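Local atomic coordinates of 16S rRNA aminocarboxypropyltransferase (Vulcanisaeta distributa, PDB entry 5APG), a protein that probably transfers the 3-amino-3-carboxypropyl group of S-adenosylmethionine to an N1-methylated pseudouridine of 16S rRNA. Residues Asn18-Phe28 and Met130-Trp138; Leu96-Tyr104 and Trp138-Tyr149. One frame throughout, in Å; residues are numbered along the deposited sequence.

How the contacts relate
Contact 1 and contact 2 lie next to each other in this SPOUT-fold protein, their centres 15 Å apart, and they share W138, the residue on which one contact passes into the other. Helices 126-133 and 141-153, successive in the chain, also pack together, with L133 CD1 3.6 Å from I143 CG1. Contact 1 reaches the cofactor site directly, because N18 and T19 line the pocket of the bound selenium analogue of S-adenosylmethionine. Contact 2 stands further back: the side chain of N100 is about 7 Å from the ligand. Both contacts lean on helix 112-122, whose T112 is itself a cofactor-binding residue.

Contact 1. Residues Asn18-Phe28 and Met130-Trp138; sequences NTAIKLVRFGF and MEVLRLYKW. With EEM ([(3S)-3-amino-4-hydroxy-4-oxo-butyl]-[[(2S,3S,4R,5R)-5-(6-aminopurin-9-yl)-3,4-dihydroxy-oxolan-2-yl]methyl]-methyl-selanium), chain D.
The first turn of helix 19-25 forms part of the S-adenosylmethionine site, and T19 and K22 of that turn receive Y136, which closes the type I turn L133-Y136. K22 reaches across on a chain extended beyond CG, and its NZ donates to L135 O at 2.8 Å, tilted 23° from the carbonyl plane. The same ammonium makes a cation-pi contact, 4.0 Å from the centroid of the Y136 ring and over its face. NZ also forms a salt bridge with the sulfonate of a bound MES, probably from the crystallisation liquor. W138 CZ2 lies against the opposite face of the Y136 ring, so the phenol is sandwiched. Y136 OH ends 3.4 Å from T19 CA, beside the methyl CG2.

Placed between the backbone N and carbonyl carbon (chi1 68°), T19 OG1 donates to carboxylate oxygen O of the selenium analogue of the cofactor, while T19 N donates to the other, OXT, at 3.0 Å. OG1 is in turn held by I113 N. Just before, N18 OD1 caps the helix by accepting from I21 N, and N18 ND2 binds D70.

At the far end of the helix the packing is apolar. L135 uses both branches: CD2 sits over the centre of the F26 ring, 3.8 Å from its centroid, and CD1 is 3.6 Å from F28 CE2. A Schellman motif at G27 ends the helix ahead of F28, whose ring takes V132 CG2 over one face, 3.5 Å from CD1 of F28. The other branch of V132, CG1, touches L23 CD2 at 3.8 Å.

Helix 112-122 backs the interface, with T112 against T19, V116 against L23 and I113 against V132, while A20 and I21 lean on strand 5-9.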
loop_
_atom_site.group_PDB
_atom_site.type_symbol
_atom_site.label_atom_id
_atom_site.label_comp_id
_atom_site.label_asym_id
_atom_site.label_seq_id
_atom_site.Cartn_x
_atom_site.Cartn_y
_atom_site.Cartn_z
ATOM N N ASN A 18 -2.832 -1.526 -15.210
ATOM C CA ASN A 18 -2.708 -1.920 -13.814
ATOM C C ASN A 18 -1.250 -1.861 -13.352
ATOM O O ASN A 18 -0.356 -2.326 -14.058
ATOM C CB ASN A 18 -3.285 -3.323 -13.630
ATOM C CG ASN A 18 -3.069 -3.866 -12.243
ATOM O OD1 ASN A 18 -2.080 -4.552 -11.981
ATOM N ND2 ASN A 18 -3.997 -3.574 -11.343
ATOM N N THR A 19 -1.001 -1.288 -12.174
ATOM C CA THR A 19 0.380 -1.059 -11.746
ATOM C C THR A 19 1.009 -2.314 -11.144
ATOM O O THR A 19 2.234 -2.442 -11.118
ATOM C CB THR A 19 0.498 0.108 -10.730
ATOM O OG1 THR A 19 -0.114 -0.244 -9.479
ATOM C CG2 THR A 19 -0.156 1.374 -11.283
ATOM N N ALA A 20 0.180 -3.240 -10.671
ATOM C CA ALA A 20 0.688 -4.493 -10.114
ATOM C C ALA A 20 1.281 -5.367 -11.216
ATOM O O ALA A 20 2.323 -5.997 -11.024
ATOM C CB ALA A 20 -0.413 -5.241 -9.373
ATOM N N ILE A 21 0.613 -5.405 -12.364
ATOM C CA ILE A 21 1.110 -6.145 -13.519
ATOM C C ILE A 21 2.507 -5.661 -13.909
ATOM O O ILE A 21 3.387 -6.459 -14.247
ATOM C CB ILE A 21 0.150 -6.012 -14.724
ATOM C CG1 ILE A 21 -1.145 -6.785 -14.463
ATOM C CG2 ILE A 21 0.805 -6.507 -16.000
ATOM C CD1 ILE A 21 -0.939 -8.268 -14.242
ATOM N N LYS A 22 2.719 -4.350 -13.833
ATOM C CA LYS A 22 4.016 -3.773 -14.173
ATOM C C LYS A 22 5.089 -4.129 -13.141
ATOM O O LYS A 22 6.222 -4.434 -13.509
ATOM C CB LYS A 22 3.903 -2.256 -14.319
ATOM C CG LYS A 22 4.959 -1.659 -15.236
ATOM C CD LYS A 22 4.658 -0.203 -15.540
ATOM C CE LYS A 22 5.645 0.356 -16.536
ATOM N NZ LYS A 22 5.377 1.790 -16.864
ATOM N N LEU A 23 4.736 -4.084 -11.858
ATOM C CA LEU A 23 5.624 -4.572 -10.800
ATOM C C LEU A 23 6.107 -5.992 -11.070
ATOM O O LEU A 23 7.295 -6.296 -10.950
ATOM C CB LEU A 23 4.920 -4.547 -9.438
ATOM C CG LEU A 23 4.887 -3.239 -8.661
ATOM C CD1 LEU A 23 3.977 -3.385 -7.443
ATOM C CD2 LEU A 23 6.299 -2.853 -8.252
ATOM N N VAL A 24 5.165 -6.859 -11.422
ATOM C CA VAL A 24 5.457 -8.266 -11.651
ATOM C C VAL A 24 6.312 -8.439 -12.904
ATOM O O VAL A 24 7.258 -9.224 -12.915
ATOM C CB VAL A 24 4.156 -9.084 -11.777
ATOM C CG1 VAL A 24 4.454 -10.524 -12.179
ATOM C CG2 VAL A 24 3.373 -9.027 -10.470
ATOM N N ARG A 25 5.983 -7.681 -13.946
ATOM C CA ARG A 25 6.704 -7.749 -15.215
ATOM C C ARG A 25 8.190 -7.451 -15.040
ATOM O O ARG A 25 9.026 -8.027 -15.734
ATOM C CB ARG A 25 6.088 -6.780 -16.233
ATOM C CG ARG A 25 6.590 -6.971 -17.658
ATOM C CD ARG A 25 5.617 -6.396 -18.685
ATOM N NE ARG A 25 5.416 -4.956 -18.543
ATOM C CZ ARG A 25 6.218 -4.036 -19.069
ATOM N NH1 ARG A 25 7.281 -4.404 -19.770
ATOM N NH2 ARG A 25 5.962 -2.745 -18.893
ATOM N N PHE A 26 8.522 -6.567 -14.104
ATOM C CA PHE A 26 9.919 -6.206 -13.870
ATOM C C PHE A 26 10.542 -6.965 -12.698
ATOM O O PHE A 26 11.680 -6.703 -12.319
ATOM C CB PHE A 26 10.053 -4.695 -13.644
ATOM C CG PHE A 26 10.020 -3.895 -14.916
ATOM C CD1 PHE A 26 11.184 -3.659 -15.631
ATOM C CD2 PHE A 26 8.824 -3.401 -15.409
ATOM C CE1 PHE A 26 11.159 -2.934 -16.814
ATOM C CE2 PHE A 26 8.790 -2.677 -16.591
ATOM C CZ PHE A 26 9.960 -2.447 -17.293
ATOM N N GLY A 27 9.796 -7.903 -12.125
ATOM C CA GLY A 27 10.339 -8.778 -11.100
ATOM C C GLY A 27 10.439 -8.227 -9.685
ATOM O O GLY A 27 11.126 -8.812 -8.848
ATOM N N PHE A 28 9.764 -7.112 -9.409
ATOM C CA PHE A 28 9.713 -6.573 -8.047
ATOM C C PHE A 28 8.786 -7.384 -7.148
ATOM O O PHE A 28 8.880 -7.328 -5.921
ATOM C CB PHE A 28 9.250 -5.117 -8.052
ATOM C CG PHE A 28 10.277 -4.151 -8.569
ATOM C CD1 PHE A 28 11.424 -3.884 -7.840
ATOM C CD2 PHE A 28 10.080 -3.484 -9.768
ATOM C CE1 PHE A 28 12.363 -2.977 -8.303
ATOM C CE2 PHE A 28 11.015 -2.578 -10.239
ATOM C CZ PHE A 28 12.156 -2.323 -9.504
HETATM N N MSE A 130 12.484 3.674 -4.494
HETATM C CA MSE A 130 12.724 4.553 -5.636
HETATM C C MSE A 130 12.853 3.764 -6.942
HETATM O O MSE A 130 12.360 4.194 -7.983
HETATM C CB MSE A 130 13.979 5.402 -5.408
HETATM C CG MSE A 130 14.263 6.385 -6.547
HETATM SE SE MSE A 130 12.790 7.668 -6.714
HETATM C CE MSE A 130 13.063 8.617 -5.036
ATOM N N GLU A 131 13.531 2.621 -6.889
ATOM C CA GLU A 131 13.658 1.751 -8.061
ATOM C C GLU A 131 12.287 1.319 -8.571
ATOM O O GLU A 131 12.044 1.254 -9.775
ATOM C CB GLU A 131 14.506 0.520 -7.729
ATOM C CG GLU A 131 15.962 0.835 -7.460
ATOM C CD GLU A 131 16.702 -0.315 -6.802
ATOM O OE1 GLU A 131 16.088 -1.381 -6.575
ATOM O OE2 GLU A 131 17.900 -0.145 -6.510
ATOM N N VAL A 132 11.396 1.025 -7.632
ATOM C CA VAL A 132 10.017 0.667 -7.942
ATOM C C VAL A 132 9.256 1.847 -8.569
ATOM O O VAL A 132 8.620 1.703 -9.612
ATOM C CB VAL A 132 9.286 0.184 -6.664
ATOM C CG1 VAL A 132 7.793 0.286 -6.822
ATOM C CG2 VAL A 132 9.702 -1.240 -6.316
ATOM N N LEU A 133 9.341 3.015 -7.940
ATOM C CA LEU A 133 8.607 4.192 -8.408
ATOM C C LEU A 133 9.075 4.679 -9.779
ATOM O O LEU A 133 8.295 5.238 -10.549
ATOM C CB LEU A 133 8.732 5.329 -7.394
ATOM C CG LEU A 133 7.940 5.126 -6.103
ATOM C CD1 LEU A 133 8.327 6.175 -5.068
ATOM C CD2 LEU A 133 6.441 5.156 -6.377
ATOM N N ARG A 134 10.346 4.465 -10.086
ATOM C CA ARG A 134 10.894 4.926 -11.356
ATOM C C ARG A 134 10.292 4.184 -12.559
ATOM O O ARG A 134 10.513 4.572 -13.699
ATOM C CB ARG A 134 12.423 4.808 -11.340
ATOM C CG ARG A 134 13.089 5.919 -10.521
ATOM C CD ARG A 134 14.605 5.780 -10.463
ATOM N NE ARG A 134 15.215 5.898 -11.780
ATOM C CZ ARG A 134 16.516 5.744 -12.016
ATOM N NH1 ARG A 134 17.347 5.481 -11.015
ATOM N NH2 ARG A 134 16.987 5.863 -13.252
ATOM N N LEU A 135 9.498 3.143 -12.302
ATOM C CA LEU A 135 8.759 2.463 -13.368
ATOM C C LEU A 135 7.698 3.358 -14.020
ATOM O O LEU A 135 7.199 3.044 -15.100
ATOM C CB LEU A 135 8.095 1.189 -12.840
ATOM C CG LEU A 135 9.030 0.035 -12.473
ATOM C CD1 LEU A 135 8.223 -1.177 -12.023
ATOM C CD2 LEU A 135 9.932 -0.315 -13.652
ATOM N N TYR A 136 7.348 4.459 -13.358
ATOM C CA TYR A 136 6.445 5.454 -13.941
ATOM C C TYR A 136 7.106 6.828 -13.925
ATOM O O TYR A 136 7.901 7.129 -13.039
ATOM C CB TYR A 136 5.104 5.493 -13.187
ATOM C CG TYR A 136 4.245 4.268 -13.422
ATOM C CD1 TYR A 136 3.402 4.187 -14.527
ATOM C CD2 TYR A 136 4.286 3.187 -12.547
ATOM C CE1 TYR A 136 2.621 3.064 -14.753
ATOM C CE2 TYR A 136 3.506 2.061 -12.763
ATOM C CZ TYR A 136 2.675 2.007 -13.866
ATOM O OH TYR A 136 1.907 0.886 -14.081
ATOM N N LYS A 137 6.793 7.664 -14.906
ATOM C CA LYS A 137 7.423 8.977 -14.949
ATOM C C LYS A 137 6.992 9.812 -13.741
ATOM O O LYS A 137 7.773 10.618 -13.236
ATOM C CB LYS A 137 7.105 9.705 -16.259
ATOM C CG LYS A 137 5.664 10.157 -16.430
ATOM C CD LYS A 137 5.561 11.098 -17.626
ATOM C CE LYS A 137 4.130 11.279 -18.100
ATOM N NZ LYS A 137 4.082 12.082 -19.358
ATOM N N TRP A 138 5.767 9.589 -13.265
ATOM C CA TRP A 138 5.222 10.330 -12.121
ATOM C C TRP A 138 5.605 9.696 -10.781
ATOM O O TRP A 138 5.343 10.261 -9.715
ATOM C CB TRP A 138 3.692 10.427 -12.226
ATOM C CG TRP A 138 3.022 9.099 -12.477
ATOM C CD1 TRP A 138 2.591 8.610 -13.680
ATOM C CD2 TRP A 138 2.726 8.087 -11.505
ATOM N NE1 TRP A 138 2.046 7.360 -13.515
ATOM C CE2 TRP A 138 2.114 7.016 -12.188
ATOM C CE3 TRP A 138 2.917 7.984 -10.121
ATOM C CZ2 TRP A 138 1.697 5.856 -11.538
ATOM C CZ3 TRP A 138 2.498 6.833 -9.475
ATOM C CH2 TRP A 138 1.895 5.784 -10.184
HETATM C C2 EEM D . -2.887 -0.007 2.637
HETATM N N3 EEM D . -2.781 -0.523 1.450
HETATM C C4 EEM D . -2.989 0.225 0.381
HETATM C "C1'" EEM D . -2.555 -1.272 -1.602
HETATM C "C2'" EEM D . -3.674 -2.289 -1.266
HETATM C "C3'" EEM D . -4.538 -2.136 -2.343
HETATM C "C4'" EEM D . -3.841 -1.868 -3.460
HETATM C "C5'" EEM D . -4.469 -0.877 -4.368
HETATM O O EEM D . -2.529 0.233 -9.043
HETATM C C EEM D . -3.526 0.052 -9.686
HETATM O OXT EEM D . -3.456 -0.330 -10.841
HETATM C CA EEM D . -4.888 0.248 -9.058
HETATM N N EEM D . -5.875 0.159 -10.096
HETATM C CB EEM D . -5.040 -0.856 -8.022
HETATM C CG EEM D . -6.173 -0.646 -7.040
HETATM SE SE EEM D . -5.893 -1.724 -5.401
HETATM C CE EEM D . -7.460 -1.644 -4.266
HETATM O "O4'" EEM D . -2.572 -1.090 -2.857
HETATM O "O3'" EEM D . -5.517 -3.243 -2.442
HETATM O "O2'" EEM D . -2.993 -3.542 -1.391
HETATM N N9 EEM D . -2.961 -0.000 -0.941
HETATM C C8 EEM D . -3.263 1.146 -1.517
HETATM N N7 EEM D . -3.498 2.086 -0.630
HETATM C C5 EEM D . -3.327 1.548 0.590
HETATM N N1 EEM D . -3.209 1.244 2.891
HETATM C C6 EEM D . -3.443 2.065 1.910
HETATM N N6 EEM D . -3.805 3.405 2.148
#

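Contact 2. Residues Leu96-Tyr104 and Trp138-Tyr149; sequences LIAANPTHY and WGPNFIIINQKY
N146 ND2 is gripped twice: it donates to I97 O across the contact and to F142 O in its own helix, each at 2.8 Å, with both acceptors near the amide plane. The other end of the amide, OD1, accepts from I97 N at 2.7 Å in a nearly straight bond (169°). The side chain thus answers both backbone polar groups of I97, and these bonds fix which way the amide faces. ND2 also lies above one face of the F142 ring, whose CE1 comes within 3.3 Å of I97 O.

A99 packs its methyl CB 3.6 Å from F142 CA, and I145 CD1 fills in beside it. One water joins A99 O to N141 ND2, and that ND2 meets the edge of the Y104 ring, amide and ring nearly coplanar.

At the other end, with CG between the backbone N and the carbonyl carbon (chi1 50°), the W138 indole turns one face to N100 and P101. CA of N100 is 3.7 Å from the centroid of the six-membered ring, and CD of P101 is 3.5 Å from that of the five-membered ring, both over the same face. With a serine in place of W138, N100 and P101 would probably lose their flat support and the turn they begin would be freer to shift. N100 OD1 closes that turn as an Asx motif, accepting from H103 N, while its ND2 binds E114.

E114 and A118 of helix 112-122 lie against F142 and L96, and L164 of helix 160-165 packs on I97 and Y149; the loop 96-104, between strand 89-91 and helix 112-122, thus lies among helices 112-122, 141-153 and 160-165.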
loop_
_atom_site.group_PDB
_atom_site.type_symbol
_atom_site.label_atom_id
_atom_site.label_comp_id
_atom_site.label_asym_id
_atom_site.label_seq_id
_atom_site.Cartn_x
_atom_site.Cartn_y
_atom_site.Cartn_z
ATOM N N LEU A 96 -0.944 9.130 3.230
ATOM C CA LEU A 96 -0.077 9.676 2.198
ATOM C C LEU A 96 -0.915 10.234 1.057
ATOM O O LEU A 96 -2.093 9.902 0.915
ATOM C CB LEU A 96 0.888 8.603 1.682
ATOM C CG LEU A 96 1.940 8.140 2.693
ATOM C CD1 LEU A 96 2.481 6.756 2.335
ATOM C CD2 LEU A 96 3.076 9.151 2.789
ATOM N N ILE A 97 -0.299 11.087 0.250
ATOM C CA ILE A 97 -0.983 11.728 -0.860
ATOM C C ILE A 97 -0.621 11.023 -2.166
ATOM O O ILE A 97 0.555 10.803 -2.446
ATOM C CB ILE A 97 -0.608 13.220 -0.941
ATOM C CG1 ILE A 97 -0.901 13.921 0.392
ATOM C CG2 ILE A 97 -1.338 13.900 -2.078
ATOM C CD1 ILE A 97 -2.337 13.774 0.854
ATOM N N ALA A 98 -1.628 10.664 -2.955
ATOM C CA ALA A 98 -1.394 9.976 -4.225
ATOM C C ALA A 98 -0.725 10.902 -5.235
ATOM O O ALA A 98 -1.011 12.100 -5.275
ATOM C CB ALA A 98 -2.709 9.433 -4.793
ATOM N N ALA A 99 0.164 10.340 -6.047
ATOM C CA ALA A 99 0.856 11.105 -7.078
ATOM C C ALA A 99 0.497 10.636 -8.487
ATOM O O ALA A 99 0.908 11.252 -9.468
ATOM C CB ALA A 99 2.361 11.021 -6.875
ATOM N N ASN A 100 -0.252 9.541 -8.588
ATOM C CA ASN A 100 -0.643 9.012 -9.893
ATOM C C ASN A 100 -1.629 9.962 -10.585
ATOM O O ASN A 100 -2.322 10.726 -9.913
ATOM C CB ASN A 100 -1.234 7.600 -9.744
ATOM C CG ASN A 100 -2.574 7.588 -9.043
ATOM O OD1 ASN A 100 -3.588 7.985 -9.615
ATOM N ND2 ASN A 100 -2.593 7.104 -7.801
ATOM N N PRO A 101 -1.681 9.933 -11.929
ATOM C CA PRO A 101 -2.518 10.869 -12.696
ATOM C C PRO A 101 -4.017 10.776 -12.406
ATOM O O PRO A 101 -4.724 11.760 -12.599
ATOM C CB PRO A 101 -2.236 10.481 -14.153
ATOM C CG PRO A 101 -0.925 9.794 -14.126
ATOM C CD PRO A 101 -0.873 9.075 -12.814
ATOM N N THR A 102 -4.491 9.621 -11.954
ATOM C CA THR A 102 -5.916 9.445 -11.682
ATOM C C THR A 102 -6.365 10.176 -10.421
ATOM O O THR A 102 -7.385 10.868 -10.424
ATOM C CB THR A 102 -6.278 7.955 -11.542
ATOM O OG1 THR A 102 -5.864 7.249 -12.715
ATOM C CG2 THR A 102 -7.779 7.781 -11.348
ATOM N N HIS A 103 -5.604 10.022 -9.345
ATOM C CA HIS A 103 -6.010 10.557 -8.051
ATOM C C HIS A 103 -5.010 11.549 -7.474
ATOM O O HIS A 103 -4.933 11.701 -6.255
ATOM C CB HIS A 103 -6.217 9.415 -7.052
ATOM C CG HIS A 103 -7.366 8.517 -7.390
ATOM N ND1 HIS A 103 -7.241 7.149 -7.478
ATOM C CD2 HIS A 103 -8.666 8.793 -7.658
ATOM C CE1 HIS A 103 -8.411 6.617 -7.788
ATOM N NE2 HIS A 103 -9.291 7.595 -7.903
ATOM N N TYR A 104 -4.261 12.226 -8.343
ATOM C CA TYR A 104 -3.233 13.166 -7.901
ATOM C C TYR A 104 -3.741 14.132 -6.837
ATOM O O TYR A 104 -4.772 14.779 -7.009
ATOM C CB TYR A 104 -2.675 13.969 -9.083
ATOM C CG TYR A 104 -1.570 14.915 -8.667
ATOM C CD1 TYR A 104 -0.253 14.483 -8.588
ATOM C CD2 TYR A 104 -1.847 16.232 -8.322
ATOM C CE1 TYR A 104 0.759 15.341 -8.193
ATOM C CE2 TYR A 104 -0.845 17.095 -7.924
ATOM C CZ TYR A 104 0.456 16.644 -7.862
ATOM O OH TYR A 104 1.454 17.504 -7.469
ATOM N N TRP A 138 5.767 9.589 -13.265
ATOM C CA TRP A 138 5.222 10.330 -12.121
ATOM C C TRP A 138 5.605 9.696 -10.781
ATOM O O TRP A 138 5.343 10.261 -9.715
ATOM C CB TRP A 138 3.692 10.427 -12.226
ATOM C CG TRP A 138 3.022 9.099 -12.477
ATOM C CD1 TRP A 138 2.591 8.610 -13.680
ATOM C CD2 TRP A 138 2.726 8.087 -11.505
ATOM N NE1 TRP A 138 2.046 7.360 -13.515
ATOM C CE2 TRP A 138 2.114 7.016 -12.188
ATOM C CE3 TRP A 138 2.917 7.984 -10.121
ATOM C CZ2 TRP A 138 1.697 5.856 -11.538
ATOM C CZ3 TRP A 138 2.498 6.833 -9.475
ATOM C CH2 TRP A 138 1.895 5.784 -10.184
ATOM N N GLY A 139 6.217 8.519 -10.839
ATOM C CA GLY A 139 6.550 7.754 -9.644
ATOM C C GLY A 139 7.380 8.455 -8.577
ATOM O O GLY A 139 6.959 8.536 -7.423
ATOM N N PRO A 140 8.574 8.948 -8.942
ATOM C CA PRO A 140 9.441 9.598 -7.951
ATOM C C PRO A 140 8.769 10.775 -7.240
ATOM O O PRO A 140 9.077 11.036 -6.074
ATOM C CB PRO A 140 10.628 10.073 -8.794
ATOM C CG PRO A 140 10.703 9.063 -9.895
ATOM C CD PRO A 140 9.258 8.783 -10.236
ATOM N N ASN A 141 7.850 11.452 -7.924
ATOM C CA ASN A 141 7.133 12.579 -7.331
ATOM C C ASN A 141 6.290 12.176 -6.116
ATOM O O ASN A 141 5.949 13.019 -5.290
ATOM C CB ASN A 141 6.237 13.250 -8.371
ATOM C CG ASN A 141 5.792 14.639 -7.943
ATOM O OD1 ASN A 141 6.586 15.425 -7.423
ATOM N ND2 ASN A 141 4.517 14.946 -8.155
ATOM N N PHE A 142 5.952 10.894 -6.017
ATOM C CA PHE A 142 5.226 10.381 -4.856
ATOM C C PHE A 142 6.001 10.628 -3.569
ATOM O O PHE A 142 5.430 11.016 -2.552
ATOM C CB PHE A 142 4.939 8.887 -5.009
ATOM C CG PHE A 142 4.266 8.274 -3.814
ATOM C CD1 PHE A 142 2.937 8.547 -3.537
ATOM C CD2 PHE A 142 4.963 7.426 -2.967
ATOM C CE1 PHE A 142 2.311 7.982 -2.436
ATOM C CE2 PHE A 142 4.343 6.860 -1.863
ATOM C CZ PHE A 142 3.016 7.139 -1.601
ATOM N N ILE A 143 7.310 10.402 -3.618
ATOM C CA ILE A 143 8.156 10.663 -2.462
ATOM C C ILE A 143 8.328 12.167 -2.246
ATOM O O ILE A 143 8.266 12.642 -1.113
ATOM C CB ILE A 143 9.528 9.981 -2.607
ATOM C CG1 ILE A 143 9.354 8.463 -2.507
ATOM C CG2 ILE A 143 10.497 10.469 -1.534
ATOM C CD1 ILE A 143 10.636 7.684 -2.647
ATOM N N ILE A 144 8.516 12.913 -3.332
ATOM C CA ILE A 144 8.664 14.367 -3.247
ATOM C C ILE A 144 7.495 15.035 -2.519
ATOM O O ILE A 144 7.697 15.785 -1.560
ATOM C CB ILE A 144 8.800 15.001 -4.647
ATOM C CG1 ILE A 144 10.072 14.502 -5.342
ATOM C CG2 ILE A 144 8.801 16.530 -4.554
ATOM C CD1 ILE A 144 11.353 14.957 -4.671
ATOM N N ILE A 145 6.272 14.767 -2.966
ATOM C CA ILE A 145 5.117 15.454 -2.397
ATOM C C ILE A 145 4.770 14.912 -1.009
ATOM O O ILE A 145 4.065 15.565 -0.249
ATOM C CB ILE A 145 3.880 15.359 -3.319
ATOM C CG1 ILE A 145 3.379 13.918 -3.424
ATOM C CG2 ILE A 145 4.195 15.925 -4.701
ATOM C CD1 ILE A 145 2.019 13.808 -4.084
ATOM N N ASN A 146 5.281 13.730 -0.669
ATOM C CA ASN A 146 5.046 13.158 0.659
ATOM C C ASN A 146 6.268 13.200 1.570
ATOM O O ASN A 146 6.254 12.607 2.649
ATOM C CB ASN A 146 4.578 11.705 0.540
ATOM C CG ASN A 146 3.161 11.594 0.033
ATOM O OD1 ASN A 146 2.215 11.954 0.731
ATOM N ND2 ASN A 146 3.005 11.100 -1.191
ATOM N N GLN A 147 7.313 13.900 1.137
ATOM C CA GLN A 147 8.624 13.821 1.784
ATOM C C GLN A 147 8.588 14.087 3.286
ATOM O O GLN A 147 9.145 13.323 4.072
ATOM C CB GLN A 147 9.594 14.798 1.118
ATOM C CG GLN A 147 11.007 14.731 1.670
ATOM C CD GLN A 147 11.771 13.525 1.162
ATOM O OE1 GLN A 147 12.009 12.570 1.904
ATOM N NE2 GLN A 147 12.170 13.564 -0.108
ATOM N N LYS A 148 7.915 15.160 3.684
ATOM C CA LYS A 148 7.862 15.543 5.092
ATOM C C LYS A 148 7.116 14.523 5.949
ATOM O O LYS A 148 7.473 14.301 7.106
ATOM C CB LYS A 148 7.220 16.919 5.242
ATOM C CG LYS A 148 8.129 18.065 4.836
ATOM C CD LYS A 148 7.502 19.410 5.167
ATOM C CE LYS A 148 8.473 20.554 4.909
ATOM N NZ LYS A 148 7.988 21.833 5.501
ATOM N N TYR A 149 6.082 13.906 5.381
ATOM C CA TYR A 149 5.315 12.896 6.102
ATOM C C TYR A 149 6.119 11.605 6.200
ATOM O O TYR A 149 6.232 11.012 7.273
ATOM C CB TYR A 149 3.974 12.639 5.407
ATOM C CG TYR A 149 3.294 13.903 4.940
ATOM C CD1 TYR A 149 3.112 14.976 5.804
ATOM C CD2 TYR A 149 2.859 14.036 3.624
ATOM C CE1 TYR A 149 2.500 16.143 5.378
ATOM C CE2 TYR A 149 2.248 15.199 3.189
ATOM C CZ TYR A 149 2.074 16.249 4.070
ATOM O OH TYR A 149 1.468 17.405 3.642
HETATM O O HOH W 1 3.017 13.221 -9.817
#